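Local coordinates for alpha-glucosidase YIHQ (Escherichia coli, PDB 5AEG), which hydrolyses sulfoquinovosyl diacylglycerides and simple sulfoquinovosides such as sulfoquinovosyl glycerol, releasing sulfoquinovose for breakdown by sulfoglycolysis, at residues D49-N54 / C169-G174; D255-G260 / M534-G539; A470-V475 / G507-F512; G482-V487 / P617-G622; M514-E519 / N545-G550. All blocks are in the same frame, centred on the assembly; numbering follows the deposited sequence.

Contact 1: residues D49-N54 / C169-G174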
# COMPACT_ATOMS: atom_id res chain seq x y z
N ASP A 49 -13.76 13.54 -13.27
CA ASP A 49 -13.87 12.69 -14.48
C ASP A 49 -13.17 11.39 -14.13
O ASP A 49 -11.96 11.43 -13.87
CB ASP A 49 -13.22 13.38 -15.67
CG ASP A 49 -13.93 14.65 -16.06
OD1 ASP A 49 -15.14 14.60 -16.32
OD2 ASP A 49 -13.29 15.70 -16.00
N MET A 50 -13.95 10.30 -14.04
CA MET A 50 -13.47 9.04 -13.51
C MET A 50 -12.39 8.36 -14.36
O MET A 50 -11.43 7.71 -13.80
CB MET A 50 -14.61 8.10 -13.35
CG MET A 50 -15.62 8.67 -12.37
SD MET A 50 -16.79 7.49 -11.69
CE MET A 50 -17.87 7.21 -13.14
N PHE A 51 -12.52 8.48 -15.69
CA PHE A 51 -11.64 7.75 -16.62
C PHE A 51 -11.36 6.28 -16.22
O PHE A 51 -10.17 5.82 -16.10
CB PHE A 51 -10.32 8.54 -16.74
CG PHE A 51 -10.43 9.83 -17.45
CD1 PHE A 51 -10.74 9.84 -18.83
CD2 PHE A 51 -10.21 11.06 -16.81
CE1 PHE A 51 -10.84 11.03 -19.50
CE2 PHE A 51 -10.29 12.27 -17.51
CZ PHE A 51 -10.61 12.25 -18.85
N ARG A 52 -12.42 5.53 -15.89
CA ARG A 52 -12.23 4.08 -15.57
C ARG A 52 -11.26 3.82 -14.40
O ARG A 52 -10.66 2.75 -14.27
CB ARG A 52 -11.82 3.31 -16.76
CG ARG A 52 -12.61 3.81 -17.99
CD ARG A 52 -12.25 3.12 -19.29
NE ARG A 52 -12.83 1.79 -19.37
CZ ARG A 52 -12.46 0.83 -20.20
NH1 ARG A 52 -11.46 0.98 -21.08
NH2 ARG A 52 -13.09 -0.32 -20.14
N GLY A 53 -11.17 4.81 -13.51
CA GLY A 53 -10.30 4.65 -12.32
C GLY A 53 -9.11 5.50 -12.34
O GLY A 53 -8.47 5.63 -11.29
N ASN A 54 -8.81 6.10 -13.49
CA ASN A 54 -7.74 7.07 -13.63
C ASN A 54 -8.21 8.53 -13.36
O ASN A 54 -8.13 9.46 -14.23
CB ASN A 54 -7.08 6.97 -14.97
CG ASN A 54 -6.42 5.63 -15.19
OD1 ASN A 54 -5.50 5.27 -14.53
ND2 ASN A 54 -6.91 4.91 -16.14
N CYS A 169 -2.57 9.73 -23.40
CA CYS A 169 -3.33 9.89 -24.62
C CYS A 169 -4.56 9.01 -24.62
O CYS A 169 -5.50 9.36 -25.25
CB CYS A 169 -2.45 9.64 -25.83
SG CYS A 169 -1.25 10.98 -26.04
N LYS A 170 -4.57 7.93 -23.86
CA LYS A 170 -5.64 6.93 -23.78
C LYS A 170 -6.16 6.97 -22.32
O LYS A 170 -5.61 6.41 -21.44
CB LYS A 170 -4.88 5.64 -24.12
CG LYS A 170 -5.66 4.37 -24.27
CD LYS A 170 -4.70 3.16 -24.35
CE LYS A 170 -4.23 2.69 -22.97
NZ LYS A 170 -3.92 1.22 -22.88
N GLU A 171 -7.22 7.67 -22.03
CA GLU A 171 -7.89 7.51 -20.71
C GLU A 171 -7.13 7.98 -19.49
O GLU A 171 -7.36 7.48 -18.42
CB GLU A 171 -8.40 6.08 -20.50
CG GLU A 171 -9.44 5.69 -21.53
CD GLU A 171 -10.90 5.79 -21.05
OE1 GLU A 171 -11.31 6.73 -20.32
OE2 GLU A 171 -11.66 4.88 -21.46
N ASN A 172 -6.30 8.98 -19.67
CA ASN A 172 -5.71 9.74 -18.59
C ASN A 172 -4.95 8.77 -17.68
O ASN A 172 -4.92 8.93 -16.44
CB ASN A 172 -6.81 10.43 -17.75
CG ASN A 172 -6.27 11.52 -16.92
OD1 ASN A 172 -5.47 12.30 -17.40
ND2 ASN A 172 -6.69 11.63 -15.66
N ALA A 173 -4.32 7.76 -18.30
CA ALA A 173 -3.75 6.63 -17.51
C ALA A 173 -2.30 6.79 -17.06
O ALA A 173 -1.79 5.87 -16.33
CB ALA A 173 -3.94 5.33 -18.26
N GLY A 174 -1.64 7.85 -17.45
CA GLY A 174 -0.19 8.04 -17.15
C GLY A 174 -0.02 8.29 -15.65
O GLY A 174 0.99 7.86 -15.06
O HOH W 1 -3.27 3.98 -15.05
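F51 and N54 belong to the hairpin loop between the antiparallel strands 39-49 and 56-74, where they meet E171 and N172 in the loop that follows helix 162-169. The F51 ring is approached in two ways. N172 CB lies over one face, displaced to its rim, in a CH-pi contact 3.8 Å from the ring centroid. E171 OE1 instead comes in the ring plane at the edge, 3.5 Å from F51 CD1, with the carboxylate turned nearly perpendicular to the ring. With its CG anti to the backbone N (chi1 -163°), N172 turns its amide across F51 to the backbone of N54, and N172 ND2 donates to N54 O over 3.0 Å. The 169-174 loop lies in the galactose mutarotase-like region of this family 31 hydrolase, and the N54 side chain comes within about 7 Å of that of D472, the inferred proton donor. An alanine in place of F51 is likely to leave N172 CB without the face it rests on and to open a gap between the two loops. N54 OD1 is tied to A173 O through a water that donates to both, at 2.6 Å from N54 OD1. N54 ND2 gives a weak bond back to F51 O in its own loop. On the surface, R52 NE and E171 OE2 form a long salt bridge of 3.9 Å, less certain because the carboxylate oxygen is crowded in the model.

Contact 2: residues D255-G260 / M534-G539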
# COMPACT_ATOMS: atom_id res chain seq x y z
N ASP A 255 9.05 -20.55 2.87
CA ASP A 255 9.61 -21.78 2.35
C ASP A 255 9.95 -21.77 0.86
O ASP A 255 10.46 -22.79 0.30
CB ASP A 255 8.73 -22.96 2.69
CG ASP A 255 8.63 -23.19 4.16
OD1 ASP A 255 9.48 -22.75 4.95
OD2 ASP A 255 7.66 -23.81 4.54
N GLY A 256 9.74 -20.64 0.21
CA GLY A 256 10.20 -20.51 -1.17
C GLY A 256 9.40 -19.50 -1.97
O GLY A 256 8.70 -18.68 -1.38
N VAL A 257 9.51 -19.60 -3.30
CA VAL A 257 8.80 -18.67 -4.22
C VAL A 257 7.47 -19.23 -4.54
O VAL A 257 7.34 -20.46 -4.75
CB VAL A 257 9.59 -18.36 -5.49
CG1 VAL A 257 9.87 -19.57 -6.39
CG2 VAL A 257 8.90 -17.26 -6.31
N THR A 258 6.48 -18.34 -4.63
CA THR A 258 5.14 -18.68 -5.16
C THR A 258 5.17 -18.39 -6.67
O THR A 258 5.39 -17.23 -7.12
CB THR A 258 4.05 -17.91 -4.42
OG1 THR A 258 3.97 -18.34 -3.05
CG2 THR A 258 2.65 -18.06 -5.13
N LEU A 259 4.92 -19.40 -7.50
CA LEU A 259 5.05 -19.24 -8.95
C LEU A 259 3.74 -18.76 -9.52
O LEU A 259 2.70 -19.40 -9.30
CB LEU A 259 5.42 -20.55 -9.61
CG LEU A 259 6.72 -21.16 -9.20
CD1 LEU A 259 6.80 -22.60 -9.70
CD2 LEU A 259 7.90 -20.41 -9.71
N GLY A 260 3.77 -17.63 -10.25
CA GLY A 260 2.56 -17.05 -10.94
C GLY A 260 2.49 -17.76 -12.26
O GLY A 260 3.39 -17.67 -13.09
N MET A 534 8.25 -13.88 -1.70
CA MET A 534 8.68 -14.03 -3.07
C MET A 534 7.53 -14.60 -3.92
O MET A 534 7.04 -15.71 -3.63
CB MET A 534 9.85 -15.01 -3.18
CG MET A 534 11.13 -14.48 -2.52
SD MET A 534 12.57 -15.44 -2.93
CE MET A 534 12.98 -15.03 -4.66
N ARG A 535 7.10 -13.85 -4.94
CA ARG A 535 5.95 -14.26 -5.78
C ARG A 535 6.13 -13.63 -7.13
O ARG A 535 6.42 -12.42 -7.20
CB ARG A 535 4.61 -13.84 -5.15
CG ARG A 535 3.42 -14.23 -6.07
CD ARG A 535 2.11 -13.67 -5.61
NE ARG A 535 2.16 -12.18 -5.43
CZ ARG A 535 2.14 -11.32 -6.44
NH1 ARG A 535 2.11 -11.71 -7.74
NH2 ARG A 535 2.20 -10.00 -6.21
N THR A 536 6.04 -14.45 -8.20
CA THR A 536 6.15 -13.97 -9.54
C THR A 536 4.80 -13.63 -10.18
O THR A 536 3.70 -13.88 -9.59
CB THR A 536 6.91 -14.99 -10.41
OG1 THR A 536 6.07 -16.05 -10.78
CG2 THR A 536 8.16 -15.54 -9.71
N HIS A 537 4.89 -12.96 -11.30
CA HIS A 537 3.70 -12.59 -12.10
C HIS A 537 4.06 -12.73 -13.56
O HIS A 537 5.13 -12.30 -13.99
CB HIS A 537 3.29 -11.12 -11.85
CG HIS A 537 1.83 -10.84 -12.11
ND1 HIS A 537 1.17 -11.20 -13.27
CD2 HIS A 537 0.88 -10.22 -11.33
CE1 HIS A 537 -0.09 -10.82 -13.22
NE2 HIS A 537 -0.30 -10.25 -12.05
N GLU A 538 3.16 -13.33 -14.36
CA GLU A 538 3.44 -13.33 -15.80
C GLU A 538 3.37 -11.98 -16.49
O GLU A 538 4.01 -11.75 -17.52
CB GLU A 538 2.53 -14.32 -16.52
CG GLU A 538 2.74 -15.77 -16.07
CD GLU A 538 1.85 -16.78 -16.86
OE1 GLU A 538 0.86 -16.35 -17.50
OE2 GLU A 538 2.15 -18.03 -16.78
N GLY A 539 2.70 -11.01 -15.87
CA GLY A 539 2.39 -9.70 -16.50
C GLY A 539 1.13 -9.76 -17.35
O GLY A 539 0.61 -10.85 -17.66
O HOH W 2 7.48 -16.45 -0.41
O HOH W 3 5.17 -15.64 -13.25
O HOH W 4 4.34 -18.89 -15.65
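T536 OG1 is held by the backbone of G260, whose N donates to it over 2.8 Å, and by a water 2.7 Å from the same T536 OG1. The bond from G260 N is nearly straight, at 168°. It lies at the seam of the (beta/alpha)8 barrel, where the first strand, 257-260, runs parallel to the last, 534-536, with 11° between their segment axes. T536 can serve because chi1, near +79°, places OG1 between the backbone N and the carbonyl carbon, so that it continues the pairing where the main-chain bonds stop. Those bonds are T258 N to M534 O at 2.9 Å and T536 N to T258 O at 3.1 Å, the second arriving almost head-on to the carbonyl. G260 must come close here: a CB on it would run into T536 O.

The two faces of the pair differ in chemistry. On one, V257 CG2 packs on M534 CB at 4.0 Å and also reaches T536 CG2, beside helix 552-567. On the other, T258 CG2 touches the aliphatic R535 CG, while T258 OG1 bonds to N283 and the R535 guanidinium turns away to a salt bridge with D504 and cation-pi contacts with W469 and W286.

Just beyond the strand, H537 belongs to the sulfoquinovosyl diacylglyceride site. H537 ND1 accepts the N-H of G539. E538 OE1 accepts from Q262 NE2, and E538 OE2 receives a 2.6 Å bond from a water that donates also to G260 O.

Contact 3: residues A470-V475 / G507-F512. With CA (calcium ion), chain D.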
# COMPACT_ATOMS: atom_id res chain seq x y z
N ALA A 470 2.82 -4.32 -4.01
CA ALA A 470 3.02 -3.01 -4.60
C ALA A 470 2.24 -2.72 -5.91
O ALA A 470 2.46 -1.71 -6.52
CB ALA A 470 4.50 -2.79 -4.84
N GLY A 471 1.31 -3.59 -6.27
CA GLY A 471 0.48 -3.31 -7.42
C GLY A 471 1.25 -3.36 -8.71
O GLY A 471 2.21 -4.10 -8.79
N ASP A 472 0.87 -2.50 -9.66
CA ASP A 472 1.38 -2.53 -11.09
C ASP A 472 2.57 -1.66 -11.22
O ASP A 472 2.44 -0.47 -11.28
CB ASP A 472 0.32 -2.05 -12.12
CG ASP A 472 -0.29 -0.59 -11.80
OD1 ASP A 472 -1.01 -0.66 -10.73
OD2 ASP A 472 -0.09 0.57 -12.48
N GLN A 473 3.78 -2.28 -11.28
CA GLN A 473 4.92 -1.59 -11.81
C GLN A 473 5.02 -1.88 -13.32
O GLN A 473 4.60 -2.92 -13.79
CB GLN A 473 6.27 -2.13 -11.19
CG GLN A 473 6.52 -1.49 -9.83
CD GLN A 473 5.62 -2.07 -8.79
OE1 GLN A 473 5.69 -3.26 -8.51
NE2 GLN A 473 4.73 -1.25 -8.21
N ASN A 474 5.56 -0.95 -14.05
CA ASN A 474 6.00 -1.22 -15.39
C ASN A 474 7.07 -2.32 -15.38
O ASN A 474 7.87 -2.39 -14.45
CB ASN A 474 6.58 0.01 -16.04
CG ASN A 474 5.51 1.11 -16.39
OD1 ASN A 474 4.31 0.89 -16.31
ND2 ASN A 474 5.98 2.30 -16.71
N VAL A 475 7.20 -3.01 -16.51
CA VAL A 475 8.36 -3.90 -16.74
C VAL A 475 9.54 -3.09 -17.25
O VAL A 475 10.09 -3.36 -18.32
CB VAL A 475 7.97 -5.10 -17.64
CG1 VAL A 475 6.96 -5.98 -16.92
CG2 VAL A 475 7.48 -4.72 -19.04
N GLY A 507 7.89 -7.19 -12.19
CA GLY A 507 6.87 -6.11 -12.51
C GLY A 507 5.73 -6.71 -13.31
O GLY A 507 5.63 -7.95 -13.48
N TYR A 508 4.84 -5.84 -13.78
CA TYR A 508 3.56 -6.26 -14.30
C TYR A 508 3.21 -5.64 -15.70
O TYR A 508 2.89 -6.36 -16.69
CB TYR A 508 2.47 -5.95 -13.32
CG TYR A 508 1.07 -6.19 -13.87
CD1 TYR A 508 0.55 -7.49 -13.93
CD2 TYR A 508 0.30 -5.14 -14.33
CE1 TYR A 508 -0.73 -7.73 -14.43
CE2 TYR A 508 -0.98 -5.37 -14.83
CZ TYR A 508 -1.47 -6.67 -14.87
OH TYR A 508 -2.72 -6.93 -15.37
N THR A 509 3.18 -4.33 -15.76
CA THR A 509 2.53 -3.58 -16.84
C THR A 509 3.36 -3.65 -18.11
O THR A 509 4.51 -3.20 -18.19
CB THR A 509 2.29 -2.11 -16.49
OG1 THR A 509 1.51 -1.98 -15.29
CG2 THR A 509 1.58 -1.41 -17.65
N THR A 510 2.75 -4.28 -19.12
CA THR A 510 3.41 -4.66 -20.32
C THR A 510 2.58 -4.00 -21.48
O THR A 510 1.66 -4.60 -22.00
CB THR A 510 3.39 -6.18 -20.43
OG1 THR A 510 3.82 -6.81 -19.21
CG2 THR A 510 4.25 -6.64 -21.56
N LEU A 511 2.89 -2.79 -21.83
CA LEU A 511 2.13 -1.97 -22.76
C LEU A 511 3.10 -1.10 -23.48
O LEU A 511 4.24 -0.95 -23.05
CB LEU A 511 1.20 -1.04 -21.99
CG LEU A 511 0.07 -1.68 -21.23
CD1 LEU A 511 -0.67 -0.58 -20.43
CD2 LEU A 511 -0.90 -2.51 -22.07
N PHE A 512 2.68 -0.56 -24.64
CA PHE A 512 3.48 0.42 -25.38
C PHE A 512 4.86 -0.09 -25.68
O PHE A 512 5.85 0.64 -25.51
CB PHE A 512 3.54 1.78 -24.61
CG PHE A 512 2.22 2.29 -24.20
CD1 PHE A 512 1.24 2.54 -25.16
CD2 PHE A 512 1.91 2.50 -22.87
CE1 PHE A 512 -0.03 2.98 -24.79
CE2 PHE A 512 0.64 2.92 -22.50
CZ PHE A 512 -0.32 3.20 -23.44
CA CA D . 2.07 1.62 -12.40
O HOH W 5 2.44 0.40 -14.41
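D472 turns CG into the position between its backbone N and carbonyl carbon (chi1 54°), while T509 sets OG1 beside its own N (chi1 -56°), so the two side chains run side by side in the same direction. D472 CB then rests 3.4 Å from T509 OG1. Calcium is gripped twice by this aspartate, through D472 OD2 and D472 O, each 2.4 Å from the metal. A water also bound to calcium lies 2.7 Å from T509 OG1 and donates to N474 OD1, making these two residues a second shell; Q153, G154 and D481 complete the protein ligands. D472 is also inferred to be the proton donor.

The backbones are stitched at a single bridge. Q473 O accepts two N-H groups, from T509 N at 2.8 Å and Y508 N at 2.9 Å, and V475 N returns a bond to T509 O. V475 CG1 packs against the peptide of G507 and Y508 and comes within 4.0 Å of T510 OG1. That hydroxyl donates to Y508 O and accepts from N545 ND2; a valine at T510 would probably cost Y508 O the hydroxyl donor and N545 ND2 one of its two acceptors, leaving the Y508 carbonyl less firmly placed.

These loops leave the C-terminal ends of barrel strands 468-469 and 501-505 and lead into helices 486-495 and 518-528, while helix 162-169 meets N474 and F512.

Contact 4: residues G482-V487 / P617-G622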
# COMPACT_ATOMS: atom_id res chain seq x y z
N GLY A 482 9.08 1.81 -11.98
CA GLY A 482 9.82 0.56 -12.23
C GLY A 482 10.21 -0.08 -10.93
O GLY A 482 9.62 0.18 -9.85
N LEU A 483 11.17 -0.97 -10.99
CA LEU A 483 11.68 -1.65 -9.79
C LEU A 483 11.92 -0.69 -8.58
O LEU A 483 11.52 -1.01 -7.47
CB LEU A 483 12.94 -2.49 -10.13
CG LEU A 483 13.51 -3.46 -9.09
CD1 LEU A 483 14.44 -4.42 -9.87
CD2 LEU A 483 14.37 -2.76 -8.04
N ALA A 484 12.59 0.42 -8.86
CA ALA A 484 12.99 1.40 -7.82
C ALA A 484 11.80 1.87 -6.97
O ALA A 484 11.94 2.10 -5.77
CB ALA A 484 13.61 2.53 -8.42
N SER A 485 10.66 2.10 -7.62
CA SER A 485 9.51 2.72 -7.01
C SER A 485 8.92 1.85 -5.88
O SER A 485 8.14 2.35 -5.01
CB SER A 485 8.48 3.07 -8.15
OG SER A 485 7.83 1.87 -8.59
N VAL A 486 9.24 0.55 -5.88
CA VAL A 486 8.77 -0.34 -4.84
C VAL A 486 9.35 0.04 -3.43
O VAL A 486 8.71 -0.18 -2.39
CB VAL A 486 9.07 -1.83 -5.18
CG1 VAL A 486 8.61 -2.73 -4.07
CG2 VAL A 486 8.45 -2.22 -6.55
N VAL A 487 10.58 0.56 -3.42
CA VAL A 487 11.20 0.89 -2.14
C VAL A 487 10.55 2.05 -1.36
O VAL A 487 10.15 1.85 -0.24
CB VAL A 487 12.72 1.07 -2.24
CG1 VAL A 487 13.33 1.20 -0.86
CG2 VAL A 487 13.36 -0.14 -2.95
N PRO A 617 18.84 -2.25 -3.46
CA PRO A 617 18.63 -2.96 -4.73
C PRO A 617 19.10 -2.23 -5.97
O PRO A 617 18.88 -1.03 -6.13
CB PRO A 617 17.10 -3.21 -4.77
CG PRO A 617 16.58 -2.83 -3.47
CD PRO A 617 17.59 -1.93 -2.77
N VAL A 618 19.74 -2.95 -6.89
CA VAL A 618 20.11 -2.37 -8.13
C VAL A 618 18.81 -2.08 -8.91
O VAL A 618 18.08 -2.99 -9.19
CB VAL A 618 21.08 -3.33 -8.93
CG1 VAL A 618 21.38 -2.83 -10.33
CG2 VAL A 618 22.38 -3.47 -8.11
N HIS A 619 18.56 -0.84 -9.28
CA HIS A 619 17.30 -0.45 -9.98
C HIS A 619 17.54 0.18 -11.35
O HIS A 619 16.63 0.70 -11.98
CB HIS A 619 16.40 0.38 -9.08
CG HIS A 619 16.99 1.70 -8.66
ND1 HIS A 619 17.25 2.76 -9.53
CD2 HIS A 619 17.38 2.11 -7.44
CE1 HIS A 619 17.75 3.76 -8.83
NE2 HIS A 619 17.84 3.39 -7.58
N GLU A 620 18.77 0.04 -11.87
CA GLU A 620 19.14 0.52 -13.22
C GLU A 620 19.63 -0.63 -14.09
O GLU A 620 20.28 -1.54 -13.57
CB GLU A 620 20.25 1.59 -13.13
CG GLU A 620 19.84 2.90 -12.50
CD GLU A 620 21.00 3.80 -12.17
OE1 GLU A 620 22.16 3.54 -12.56
OE2 GLU A 620 20.75 4.79 -11.51
N GLU A 621 19.39 -0.52 -15.39
CA GLU A 621 19.78 -1.44 -16.43
C GLU A 621 21.32 -1.37 -16.64
O GLU A 621 21.87 -0.29 -16.56
CB GLU A 621 19.08 -1.01 -17.76
CG GLU A 621 18.95 -2.13 -18.78
CD GLU A 621 18.29 -1.73 -20.09
OE1 GLU A 621 17.65 -0.68 -20.20
OE2 GLU A 621 18.45 -2.50 -21.05
N GLY A 622 21.96 -2.51 -16.90
CA GLY A 622 23.34 -2.52 -17.39
C GLY A 622 24.36 -2.18 -16.34
O GLY A 622 25.47 -1.85 -16.64
O HOH W 6 13.79 1.00 -11.47
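Between A484 and H619 the contact is CH-pi: A484 CB stands over one face of the imidazole, displaced to its rim, 3.8 Å from the ring centroid. Its closest ring atom is H619 CG, at 3.5 Å. The imidazole lies there because H619 chi1, near +63°, carries CG between the backbone N and the carbonyl carbon, back over its own main chain. W626 meets the ring edge-to-face and Y605 joins at an intermediate tilt. H619 ND1 is buried without a polar partner.

Apolar packing makes up the next group. L483, its CG anti to the backbone N (chi1 -170°), sends CD2 across to H619 CB at 3.9 Å, and the same methyl reaches P617 CB at 4.3 Å. One turn on, V487 CG2 touches the proline ring at P617 CG, 4.2 Å away.

The polar link is indirect. No direct hydrogen bond crosses; one water accepts from A484 N and donates to H619 O, 2.9 Å from each. Within the first segment, G482 O is gripped by both S485 N and S485 OG, the hydroxyl bond being 2.8 Å, which fixes the turn leading into the helix.

Buried and away from the annotated sites, this is an interdomain seam: the turn leading into helix 486-495 of the family 31 catalytic barrel, with V487 of the helix itself, meets the loop between strands 613-615 and 625-630 of the C-terminal beta domain.

Contact 5: residues M514-E519 / N545-G550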
# COMPACT_ATOMS: atom_id res chain seq x y z
N MET A 514 6.79 -1.82 -23.88
CA MET A 514 7.59 -2.24 -22.76
C MET A 514 7.49 -3.77 -22.73
O MET A 514 6.41 -4.31 -22.86
CB MET A 514 7.03 -1.68 -21.44
CG MET A 514 7.24 -0.23 -21.29
SD MET A 514 6.62 0.46 -19.71
CE MET A 514 4.92 -0.05 -19.67
N LYS A 515 8.61 -4.47 -22.56
CA LYS A 515 8.61 -5.92 -22.39
C LYS A 515 9.70 -6.25 -21.36
O LYS A 515 10.78 -5.67 -21.37
CB LYS A 515 9.01 -6.54 -23.71
CG LYS A 515 8.12 -6.17 -24.93
CD LYS A 515 8.69 -6.94 -26.15
CE LYS A 515 7.71 -7.08 -27.29
NZ LYS A 515 6.87 -5.88 -27.43
N ARG A 516 9.44 -7.23 -20.54
CA ARG A 516 10.34 -7.59 -19.43
C ARG A 516 11.53 -8.37 -19.93
O ARG A 516 11.35 -9.43 -20.50
CB ARG A 516 9.65 -8.49 -18.45
CG ARG A 516 10.43 -8.64 -17.15
CD ARG A 516 9.89 -9.80 -16.35
NE ARG A 516 8.53 -9.58 -15.78
CZ ARG A 516 7.55 -10.41 -15.82
NH1 ARG A 516 7.70 -11.64 -16.36
NH2 ARG A 516 6.41 -10.11 -15.22
N SER A 517 12.71 -7.81 -19.74
CA SER A 517 13.97 -8.55 -20.08
C SER A 517 14.29 -9.61 -19.01
O SER A 517 13.81 -9.60 -17.82
CB SER A 517 15.11 -7.54 -20.23
OG SER A 517 15.42 -6.95 -18.98
N LYS A 518 15.13 -10.55 -19.44
CA LYS A 518 15.76 -11.44 -18.48
C LYS A 518 16.50 -10.68 -17.40
O LYS A 518 16.38 -11.05 -16.23
CB LYS A 518 16.75 -12.33 -19.22
CG LYS A 518 17.49 -13.34 -18.35
CD LYS A 518 18.20 -14.31 -19.31
CE LYS A 518 19.34 -15.05 -18.62
NZ LYS A 518 20.04 -15.97 -19.65
N GLU A 519 17.27 -9.68 -17.77
CA GLU A 519 18.03 -8.92 -16.82
C GLU A 519 17.10 -8.29 -15.75
O GLU A 519 17.41 -8.36 -14.57
CB GLU A 519 18.85 -7.83 -17.49
CG GLU A 519 19.75 -7.05 -16.56
CD GLU A 519 20.33 -5.83 -17.17
OE1 GLU A 519 20.18 -5.65 -18.35
OE2 GLU A 519 21.02 -5.05 -16.46
N ASN A 545 6.96 -11.17 -22.24
CA ASN A 545 7.88 -11.01 -21.11
C ASN A 545 8.72 -12.27 -20.91
O ASN A 545 8.20 -13.39 -21.00
CB ASN A 545 6.99 -10.81 -19.84
CG ASN A 545 6.31 -9.43 -19.79
OD1 ASN A 545 6.79 -8.45 -20.35
ND2 ASN A 545 5.21 -9.37 -19.11
N TRP A 546 9.93 -12.07 -20.44
CA TRP A 546 10.78 -13.18 -19.94
C TRP A 546 10.22 -13.69 -18.64
O TRP A 546 9.82 -12.88 -17.77
CB TRP A 546 12.21 -12.68 -19.76
CG TRP A 546 13.18 -13.77 -19.64
CD1 TRP A 546 13.64 -14.40 -18.53
CD2 TRP A 546 13.75 -14.45 -20.76
NE1 TRP A 546 14.53 -15.42 -18.88
CE2 TRP A 546 14.61 -15.46 -20.26
CE3 TRP A 546 13.63 -14.27 -22.13
CZ2 TRP A 546 15.35 -16.31 -21.10
CZ3 TRP A 546 14.40 -15.13 -23.01
CH2 TRP A 546 15.20 -16.14 -22.47
N GLN A 547 10.07 -15.01 -18.54
CA GLN A 547 9.51 -15.64 -17.38
C GLN A 547 10.48 -16.46 -16.59
O GLN A 547 11.61 -16.70 -17.04
CB GLN A 547 8.33 -16.52 -17.80
CG GLN A 547 7.28 -15.82 -18.66
CD GLN A 547 6.53 -14.64 -17.96
OE1 GLN A 547 6.61 -14.41 -16.73
NE2 GLN A 547 5.73 -13.93 -18.77
N PHE A 548 10.04 -16.90 -15.40
CA PHE A 548 10.92 -17.62 -14.44
C PHE A 548 11.59 -18.90 -15.01
O PHE A 548 12.59 -19.36 -14.48
CB PHE A 548 10.20 -17.91 -13.15
CG PHE A 548 8.99 -18.79 -13.25
CD1 PHE A 548 9.11 -20.14 -13.55
CD2 PHE A 548 7.71 -18.27 -12.96
CE1 PHE A 548 7.99 -20.97 -13.60
CE2 PHE A 548 6.59 -19.07 -13.03
CZ PHE A 548 6.72 -20.43 -13.31
N ASP A 549 10.99 -19.44 -16.09
CA ASP A 549 11.48 -20.68 -16.72
C ASP A 549 12.00 -20.43 -18.11
O ASP A 549 12.03 -21.35 -18.93
CB ASP A 549 10.40 -21.75 -16.67
CG ASP A 549 9.08 -21.33 -17.36
OD1 ASP A 549 8.94 -20.11 -17.72
OD2 ASP A 549 8.23 -22.23 -17.54
N GLY A 550 12.43 -19.20 -18.40
CA GLY A 550 12.76 -18.83 -19.80
C GLY A 550 13.98 -19.59 -20.32
O GLY A 550 14.10 -19.80 -21.52
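R516 and its three partners N545, W546 and Q547 form the tight half of this contact. R516 NH1 donates in the guanidinium plane to W546 O at 2.8 Å. It also reaches Q547 OE1 at 3.0 Å, but there the nitrogen sits above the plane of the acceptor amide, which is turned 82° from the guanidinium and held at NE2 by P542 O. R516 NE bonds to G506 O and R516 NH2 to G507 O and H537 O, so five acceptors fix the rotation of the group, while N545 CB and ND2 lie over one of its faces. The backbone is pinned as well: R516 N donates to N545 OD1 at 2.9 Å, and W546 N to R516 O at 3.0 Å.

Outward, polar grip gives way to a more solvent-facing, apolar contact with a partly exposed indole. K518 runs extended alongside W546, and K518 CB stands almost squarely over the five-membered ring, 3.7 Å from its centroid in a CH-pi contact. G550, the last residue of the type I turn that starts at Q547, lays its CA over the opposite face. The K518 ammonium continues past the ring to salt bridges with D551 and E553. K515, exposed, adds little.

K518 begins helix 518-528, N-capped by S517 through L520 N, and W546 NE1 bonds to T554 of helix 552-567; the contact thus fastens the loops leading into both barrel helices.

Overall arrangement
Contacts 2, 3 and 4 are buried, contact 5 is partly so, and contact 1 lies at the surface. Contacts 2, 3 and 5 all lie in the barrel: contact 2 joins strands, whereas contacts 3 and 5 join loops that follow barrel strands. They interlock through the R516 guanidinium and through the edge-to-face pair H537 and Y508. Contact 1 joins two loops on the N-terminal side, and contact 4 ties the barrel to the C-terminal domain. Chemistry follows place: main-chain pairing in contact 2, metal ligation in contact 3, apolar and CH-pi packing in contact 4, a guanidinium gripped by carbonyls beside a lysine-indole CH-pi contact in contact 5, and mixed amide, ring and long ionic contacts in contact 1.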